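Local atomic coordinates of phosphoribosyl-aminoimidazole carboxylase (Aspergillus clavatus, PDB entry 3K5I), a protein that probably catalyses the ATP-dependent carboxylation of 5-aminoimidazole ribonucleotide to its N5-carboxyamino form as an ATP-grasp enzyme of purine biosynthesis. Residues S295-I300 and S331-I336; C303-F308 and L318-Q323; V379-M384 and E388-P393. All coordinates share one frame; numbering follows the deposited sequence.

Contact 1 of 3, residues S295-I300 and S331-I336; sequences SGHYTI and SIMLNI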
# COMPACT_ATOMS: atom_id res chain seq x y z
N SER A 295 -0.17 -3.76 16.86
CA SER A 295 -1.39 -3.01 17.18
C SER A 295 -1.67 -1.89 16.22
O SER A 295 -2.79 -1.36 16.17
CB SER A 295 -1.38 -2.46 18.62
OG SER A 295 -1.05 -1.09 18.79
N GLY A 296 -0.64 -1.51 15.48
CA GLY A 296 -0.87 -0.41 14.55
C GLY A 296 -1.02 -0.77 13.07
O GLY A 296 -1.11 0.12 12.19
N HIS A 297 -1.13 -2.05 12.75
CA HIS A 297 -1.28 -2.33 11.32
C HIS A 297 -2.45 -1.69 10.59
O HIS A 297 -2.35 -1.39 9.36
CB HIS A 297 -1.19 -3.84 11.02
CG HIS A 297 0.07 -4.47 11.49
ND1 HIS A 297 1.20 -3.73 11.76
CD2 HIS A 297 0.44 -5.77 11.57
CE1 HIS A 297 2.18 -4.55 12.09
NE2 HIS A 297 1.75 -5.79 11.98
N TYR A 298 -3.53 -1.48 11.36
CA TYR A 298 -4.73 -0.89 10.80
C TYR A 298 -4.44 0.52 10.25
O TYR A 298 -5.20 1.07 9.42
CB TYR A 298 -5.89 -0.81 11.81
CG TYR A 298 -5.67 0.37 12.72
CD1 TYR A 298 -4.90 0.19 13.87
CD2 TYR A 298 -6.13 1.66 12.41
CE1 TYR A 298 -4.64 1.27 14.69
CE2 TYR A 298 -5.89 2.80 13.26
CZ TYR A 298 -5.14 2.57 14.42
OH TYR A 298 -4.78 3.52 15.40
N THR A 299 -3.31 1.10 10.65
CA THR A 299 -3.06 2.47 10.17
C THR A 299 -2.90 2.65 8.66
O THR A 299 -3.12 3.76 8.08
CB THR A 299 -1.92 3.07 10.98
OG1 THR A 299 -0.76 2.21 10.88
CG2 THR A 299 -2.41 3.17 12.45
N ILE A 300 -2.50 1.55 8.03
CA ILE A 300 -2.30 1.54 6.59
C ILE A 300 -3.54 1.90 5.84
O ILE A 300 -3.57 2.82 5.05
CB ILE A 300 -1.89 0.17 6.09
CG1 ILE A 300 -0.46 -0.08 6.57
CG2 ILE A 300 -1.76 0.28 4.58
CD1 ILE A 300 0.25 -1.44 6.16
N SER A 331 -12.28 0.22 11.52
CA SER A 331 -11.65 -0.98 10.98
C SER A 331 -11.29 -2.07 11.97
O SER A 331 -11.26 -1.90 13.19
CB SER A 331 -10.57 -0.67 9.94
OG SER A 331 -9.53 0.14 10.45
N ILE A 332 -11.08 -3.24 11.41
CA ILE A 332 -10.74 -4.37 12.26
C ILE A 332 -9.57 -5.10 11.58
O ILE A 332 -9.60 -5.33 10.36
CB ILE A 332 -11.99 -5.39 12.35
CG1 ILE A 332 -13.18 -4.69 12.99
CG2 ILE A 332 -11.74 -6.57 13.35
CD1 ILE A 332 -14.47 -5.44 12.76
N MET A 333 -8.54 -5.47 12.34
CA MET A 333 -7.43 -6.22 11.73
C MET A 333 -7.47 -7.54 12.47
O MET A 333 -7.62 -7.58 13.72
CB MET A 333 -6.07 -5.53 11.92
CG MET A 333 -4.78 -6.28 11.42
SD MET A 333 -3.56 -6.36 12.78
CE MET A 333 -4.25 -7.49 13.85
N LEU A 334 -7.35 -8.58 11.64
CA LEU A 334 -7.29 -9.97 12.09
C LEU A 334 -5.90 -10.54 11.72
O LEU A 334 -5.41 -10.33 10.61
CB LEU A 334 -8.40 -10.78 11.41
CG LEU A 334 -8.39 -12.27 11.81
CD1 LEU A 334 -9.07 -12.58 13.13
CD2 LEU A 334 -9.17 -12.98 10.77
N ASN A 335 -5.20 -11.21 12.63
CA ASN A 335 -3.88 -11.73 12.26
C ASN A 335 -4.14 -13.06 11.61
O ASN A 335 -5.13 -13.64 11.97
CB ASN A 335 -3.01 -12.02 13.50
CG ASN A 335 -2.08 -10.86 13.81
OD1 ASN A 335 -1.83 -10.00 12.94
ND2 ASN A 335 -1.59 -10.78 15.04
N ILE A 336 -3.25 -13.52 10.73
CA ILE A 336 -3.29 -14.82 10.09
C ILE A 336 -2.09 -15.50 10.72
O ILE A 336 -0.94 -15.24 10.43
CB ILE A 336 -3.04 -14.74 8.63
CG1 ILE A 336 -4.16 -13.95 7.98
CG2 ILE A 336 -3.00 -16.14 8.06
CD1 ILE A 336 -3.83 -13.83 6.56
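M333 in the segment 331-336, on strand 331-337, and H297 on the turn 295-300 point their side chains at each other. The sulfur does the touching: M333 SD lies 3.9 Å from H297 CB. M333 has CG anti to its backbone N (chi1 175°), and the bend at chi2 (-127°) then carries the sulfur to the base of the histidine. It sits 5.0 Å from the centroid of the H297 ring and 63° off the ring normal, an oblique approach. The imidazole itself stacks on the ring of H376 from the neighbouring strand 373-380.

The turn is a type I beta turn from G296 to T299 that leads into the short helix 299-302. T299 N bonds to G296 O at 2.9 Å. The strand belongs to the large antiparallel sheet, where it lies between strands 235-241 and 373-380. H297 and Y298 pack against the side chains of M333 and S331 on one face of that sheet.

Farther along, Y298 meets S331. The touch is through the tyrosine CB, which lies 4.0 Å from S331 OG. The Y298 ring then leads away from the strand. T299 CG2 sits over one face of this ring, toward its rim, and S295 O lies at its edge, in plane. Y224, P225 and V227 of strand 221-232 also pack against Y298.

Contact 2 of 3, residues C303-F308 and L318-Q323; sequences CALSQF and LPIPAQ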
# COMPACT_ATOMS: atom_id res chain seq x y z
N CYS A 303 -5.66 5.31 8.16
CA CYS A 303 -5.32 6.72 8.28
C CYS A 303 -4.50 7.17 7.09
O CYS A 303 -3.99 6.30 6.39
CB CYS A 303 -4.36 6.92 9.44
SG CYS A 303 -4.67 6.07 11.02
N ALA A 304 -4.34 8.48 6.89
CA ALA A 304 -3.54 9.00 5.78
C ALA A 304 -2.09 8.66 5.90
O ALA A 304 -1.57 8.43 4.82
CB ALA A 304 -3.67 10.53 5.50
N LEU A 305 -1.50 8.65 7.12
CA LEU A 305 -0.07 8.35 7.32
C LEU A 305 -0.08 7.13 8.18
O LEU A 305 -0.58 7.19 9.29
CB LEU A 305 0.75 9.45 8.04
CG LEU A 305 0.97 10.63 7.12
CD1 LEU A 305 1.62 11.66 8.02
CD2 LEU A 305 1.78 10.26 5.85
N SER A 306 0.45 6.03 7.67
CA SER A 306 0.44 4.84 8.49
C SER A 306 1.59 4.95 9.46
O SER A 306 2.45 5.83 9.33
CB SER A 306 0.75 3.64 7.57
OG SER A 306 2.12 3.62 7.49
N GLN A 307 1.60 4.02 10.41
CA GLN A 307 2.65 4.02 11.42
C GLN A 307 4.03 3.93 10.81
O GLN A 307 5.06 4.33 11.40
CB GLN A 307 2.46 2.82 12.39
CG GLN A 307 2.81 1.37 11.92
CD GLN A 307 2.63 0.40 13.08
OE1 GLN A 307 3.05 0.72 14.20
NE2 GLN A 307 1.97 -0.76 12.86
N PHE A 308 4.01 3.25 9.68
CA PHE A 308 5.22 2.94 8.93
C PHE A 308 5.65 4.22 8.31
O PHE A 308 6.81 4.47 8.54
CB PHE A 308 5.15 1.67 8.03
CG PHE A 308 4.51 0.49 8.75
CD1 PHE A 308 3.14 0.31 8.71
CD2 PHE A 308 5.27 -0.44 9.46
CE1 PHE A 308 2.52 -0.75 9.40
CE2 PHE A 308 4.68 -1.48 10.14
CZ PHE A 308 3.30 -1.61 10.14
N LEU A 318 11.21 14.44 9.26
CA LEU A 318 10.31 14.94 8.20
C LEU A 318 8.99 15.22 8.89
O LEU A 318 8.69 14.66 9.95
CB LEU A 318 10.09 13.97 7.03
CG LEU A 318 11.30 13.32 6.42
CD1 LEU A 318 11.08 12.69 5.07
CD2 LEU A 318 12.36 14.38 6.45
N PRO A 319 8.22 16.09 8.25
CA PRO A 319 6.94 16.54 8.78
C PRO A 319 5.91 15.49 9.02
O PRO A 319 5.77 14.53 8.29
CB PRO A 319 6.35 17.40 7.65
CG PRO A 319 7.51 17.88 6.91
CD PRO A 319 8.67 16.92 7.11
N ILE A 320 5.09 15.74 10.00
CA ILE A 320 4.02 14.78 10.16
C ILE A 320 2.72 15.52 10.54
O ILE A 320 2.40 15.64 11.74
CB ILE A 320 4.41 13.77 11.20
CG1 ILE A 320 5.67 13.06 10.70
CG2 ILE A 320 3.22 12.84 11.51
CD1 ILE A 320 6.26 12.14 11.75
N PRO A 321 1.97 15.97 9.53
CA PRO A 321 0.69 16.64 9.82
C PRO A 321 -0.13 15.75 10.79
O PRO A 321 -0.32 14.58 10.59
CB PRO A 321 0.07 16.85 8.45
CG PRO A 321 1.31 16.75 7.42
CD PRO A 321 2.36 15.91 8.10
N ALA A 322 -0.55 16.27 11.94
CA ALA A 322 -1.24 15.48 12.95
C ALA A 322 -2.58 14.93 12.42
O ALA A 322 -3.14 13.89 12.73
CB ALA A 322 -1.54 16.44 14.13
N GLN A 323 -3.19 15.72 11.57
CA GLN A 323 -4.46 15.36 10.95
C GLN A 323 -4.35 13.97 10.29
O GLN A 323 -5.33 13.22 10.23
CB GLN A 323 -4.64 16.38 9.80
CG GLN A 323 -6.04 16.93 9.58
CD GLN A 323 -6.20 18.46 9.57
OE1 GLN A 323 -5.34 19.26 9.16
NE2 GLN A 323 -7.37 18.87 10.00
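L305 and I320 meet through methyl groups, and L305 carries the first side of the contact alone. Its CB points toward the loop 318-323, but CB and CG stay back from it. The side chain is extended past CB: chi1 of -72° sets the direction of CG, and chi2 of 173° carries CD1 straight on, away from CA and out to the loop. From CG the chain forks, and CD1 is the branch that touches; CD2 stays back. CD1 lies 4.0 Å from I320 CG2. The same methyl is 4.3 Å from P321 CD, the ring carbon next to the proline nitrogen. CD1 thus bridges two successive residues of the loop. Both touches are purely apolar, and the two side chains lie at a slant to each other. On the isoleucine the CG2 branch faces the leucine.

The two segments flank helix 307-315, one entering it and the other following it. S306 is the N-cap residue of this helix, and its OG accepts a weak bond from F308 N, 2.9 Å long with an N-H...O angle of 127°. L305, just ahead of the helix, meets I320 and P321, just after it, because the chain folds back alongside the helix.

R313 of that helix packs against L305, I320 and P321. The L305 backbone is also paired with S324, just past the loop, and its carbonyl O accepts a bond from Y224 OH. P319 and P321 also pack on S354 and L353 of the second subunit.

Contact 3 of 3, residues V379-M384 and E388-P393; sequences VTAPTM and ETHIQP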
# COMPACT_ATOMS: atom_id res chain seq x y z
N VAL A 379 -10.01 -4.98 7.68
CA VAL A 379 -11.32 -4.61 7.07
C VAL A 379 -11.86 -3.23 7.55
O VAL A 379 -11.93 -2.93 8.75
CB VAL A 379 -12.35 -5.73 7.33
CG1 VAL A 379 -13.73 -5.38 6.82
CG2 VAL A 379 -11.86 -6.98 6.69
N THR A 380 -12.22 -2.37 6.60
CA THR A 380 -12.72 -1.04 7.00
C THR A 380 -14.25 -0.97 6.77
O THR A 380 -14.86 -1.86 6.19
CB THR A 380 -12.09 -0.02 6.06
OG1 THR A 380 -12.36 -0.42 4.71
CG2 THR A 380 -10.61 -0.05 6.19
N ALA A 381 -14.87 0.12 7.20
CA ALA A 381 -16.29 0.31 6.98
C ALA A 381 -16.68 1.63 7.61
O ALA A 381 -16.01 2.10 8.55
CB ALA A 381 -17.15 -0.84 7.39
N PRO A 382 -17.72 2.27 7.07
CA PRO A 382 -18.08 3.58 7.62
C PRO A 382 -18.47 3.44 9.08
O PRO A 382 -18.44 4.43 9.76
CB PRO A 382 -19.24 4.07 6.74
CG PRO A 382 -19.43 3.00 5.61
CD PRO A 382 -18.25 2.05 5.71
N THR A 383 -18.83 2.23 9.54
CA THR A 383 -19.23 1.94 10.92
C THR A 383 -18.60 0.63 11.43
O THR A 383 -18.28 -0.28 10.66
CB THR A 383 -20.78 1.76 11.10
OG1 THR A 383 -21.19 0.70 10.23
CG2 THR A 383 -21.59 3.03 10.68
N MET A 384 -18.44 0.51 12.75
CA MET A 384 -17.80 -0.70 13.27
C MET A 384 -18.77 -1.83 12.99
O MET A 384 -18.42 -2.92 12.50
CB MET A 384 -17.69 -0.47 14.79
CG MET A 384 -16.66 -1.28 15.55
SD MET A 384 -15.09 -1.75 14.71
CE MET A 384 -14.01 -0.55 15.66
N GLU A 388 -17.63 -5.09 11.47
CA GLU A 388 -17.77 -6.32 12.23
C GLU A 388 -18.54 -7.39 11.42
O GLU A 388 -18.19 -8.58 11.39
CB GLU A 388 -18.56 -6.07 13.47
CG GLU A 388 -17.75 -5.56 14.65
CD GLU A 388 -18.69 -4.90 15.66
OE1 GLU A 388 -18.23 -4.21 16.58
OE2 GLU A 388 -19.92 -5.08 15.54
N THR A 389 -19.59 -6.96 10.76
CA THR A 389 -20.32 -7.93 9.94
C THR A 389 -19.54 -8.44 8.72
O THR A 389 -19.65 -9.60 8.28
CB THR A 389 -21.53 -7.17 9.42
OG1 THR A 389 -22.35 -6.74 10.52
CG2 THR A 389 -22.31 -8.05 8.50
N HIS A 390 -18.78 -7.55 8.10
CA HIS A 390 -18.05 -8.02 6.92
C HIS A 390 -17.02 -9.03 7.31
O HIS A 390 -16.74 -9.97 6.57
CB HIS A 390 -17.21 -6.92 6.39
CG HIS A 390 -17.97 -5.90 5.60
ND1 HIS A 390 -19.27 -6.11 5.17
CD2 HIS A 390 -17.60 -4.68 5.14
CE1 HIS A 390 -19.67 -5.03 4.51
NE2 HIS A 390 -18.67 -4.16 4.46
N ILE A 391 -16.42 -8.84 8.48
CA ILE A 391 -15.39 -9.79 8.89
C ILE A 391 -15.82 -11.09 9.59
O ILE A 391 -15.08 -12.09 9.59
CB ILE A 391 -14.31 -9.11 9.73
CG1 ILE A 391 -12.98 -9.83 9.63
CG2 ILE A 391 -14.75 -9.01 11.17
CD1 ILE A 391 -11.68 -8.95 10.11
N GLN A 392 -16.99 -11.12 10.20
CA GLN A 392 -17.34 -12.38 10.90
C GLN A 392 -17.03 -13.75 10.32
O GLN A 392 -16.38 -14.63 10.92
CB GLN A 392 -18.79 -12.39 11.37
CG GLN A 392 -19.06 -13.50 12.38
CD GLN A 392 -18.16 -13.38 13.57
OE1 GLN A 392 -18.45 -12.64 14.50
NE2 GLN A 392 -17.02 -14.08 13.52
N PRO A 393 -17.51 -13.96 9.10
CA PRO A 393 -17.29 -15.23 8.44
C PRO A 393 -15.83 -15.67 8.30
O PRO A 393 -15.51 -16.86 8.34
CB PRO A 393 -17.95 -15.01 7.08
CG PRO A 393 -18.68 -13.80 7.17
CD PRO A 393 -18.06 -12.94 8.21
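V379 overlaps two side chains of the helix 388-393, one with each methyl. CG1 lies 3.8 Å from H390 CB, near the plane of the imidazole and at its edge. CG2 lies 4.0 Å from I391 CD1. The first torsion of V379 (chi1 177°) sets CG1 anti to the backbone N and CG2 beside it, so the methyls spread to two successive helix residues. T380 O comes up to the edge of the H390 ring, 4.1 Å from CD2.

At the other end, M384 and E388 are one helical turn apart, joined by the i to i+4 backbone bond from E388 N to M384 O, whose modelled length is doubtfully short. Their side chains cross at about a right angle, and M384 CG sits 3.5 Å from E388 OE1. The carboxylate has its main partner outside this contact, a salt bridge from OE1 to R244.

T383 is the N-cap of the helix, and its OG1 accepts from E386 N. The arrangement is a strand-turn-helix unit: strand 373-380 ends, turns, and helix 384-399 runs back over the sheet. I332 of the adjacent strand 331-337 packs against M384, E388 and I391, between the sheet and the helix.

Contacts 1 and 3 share the large antiparallel sheet, with centres 12 Å apart. Strands 331-337 and 373-380 are neighbours in it, and I332 O lies 2.7 Å from V379 N in a probable hydrogen bond. Contact 2 falls within the chain between the two segments of contact 1, and their centres are 16 Å apart. T299 OG1 lies 3.0 Å from Q307 N, again a probable hydrogen bond. Contacts 2 and 3 do not touch, being about 8 Å apart at their nearest atoms, but both reach the second subunit. Contact 1 is near the substrate: the H297 side chain is about 7 Å from the bound 5-aminoimidazole ribonucleotide.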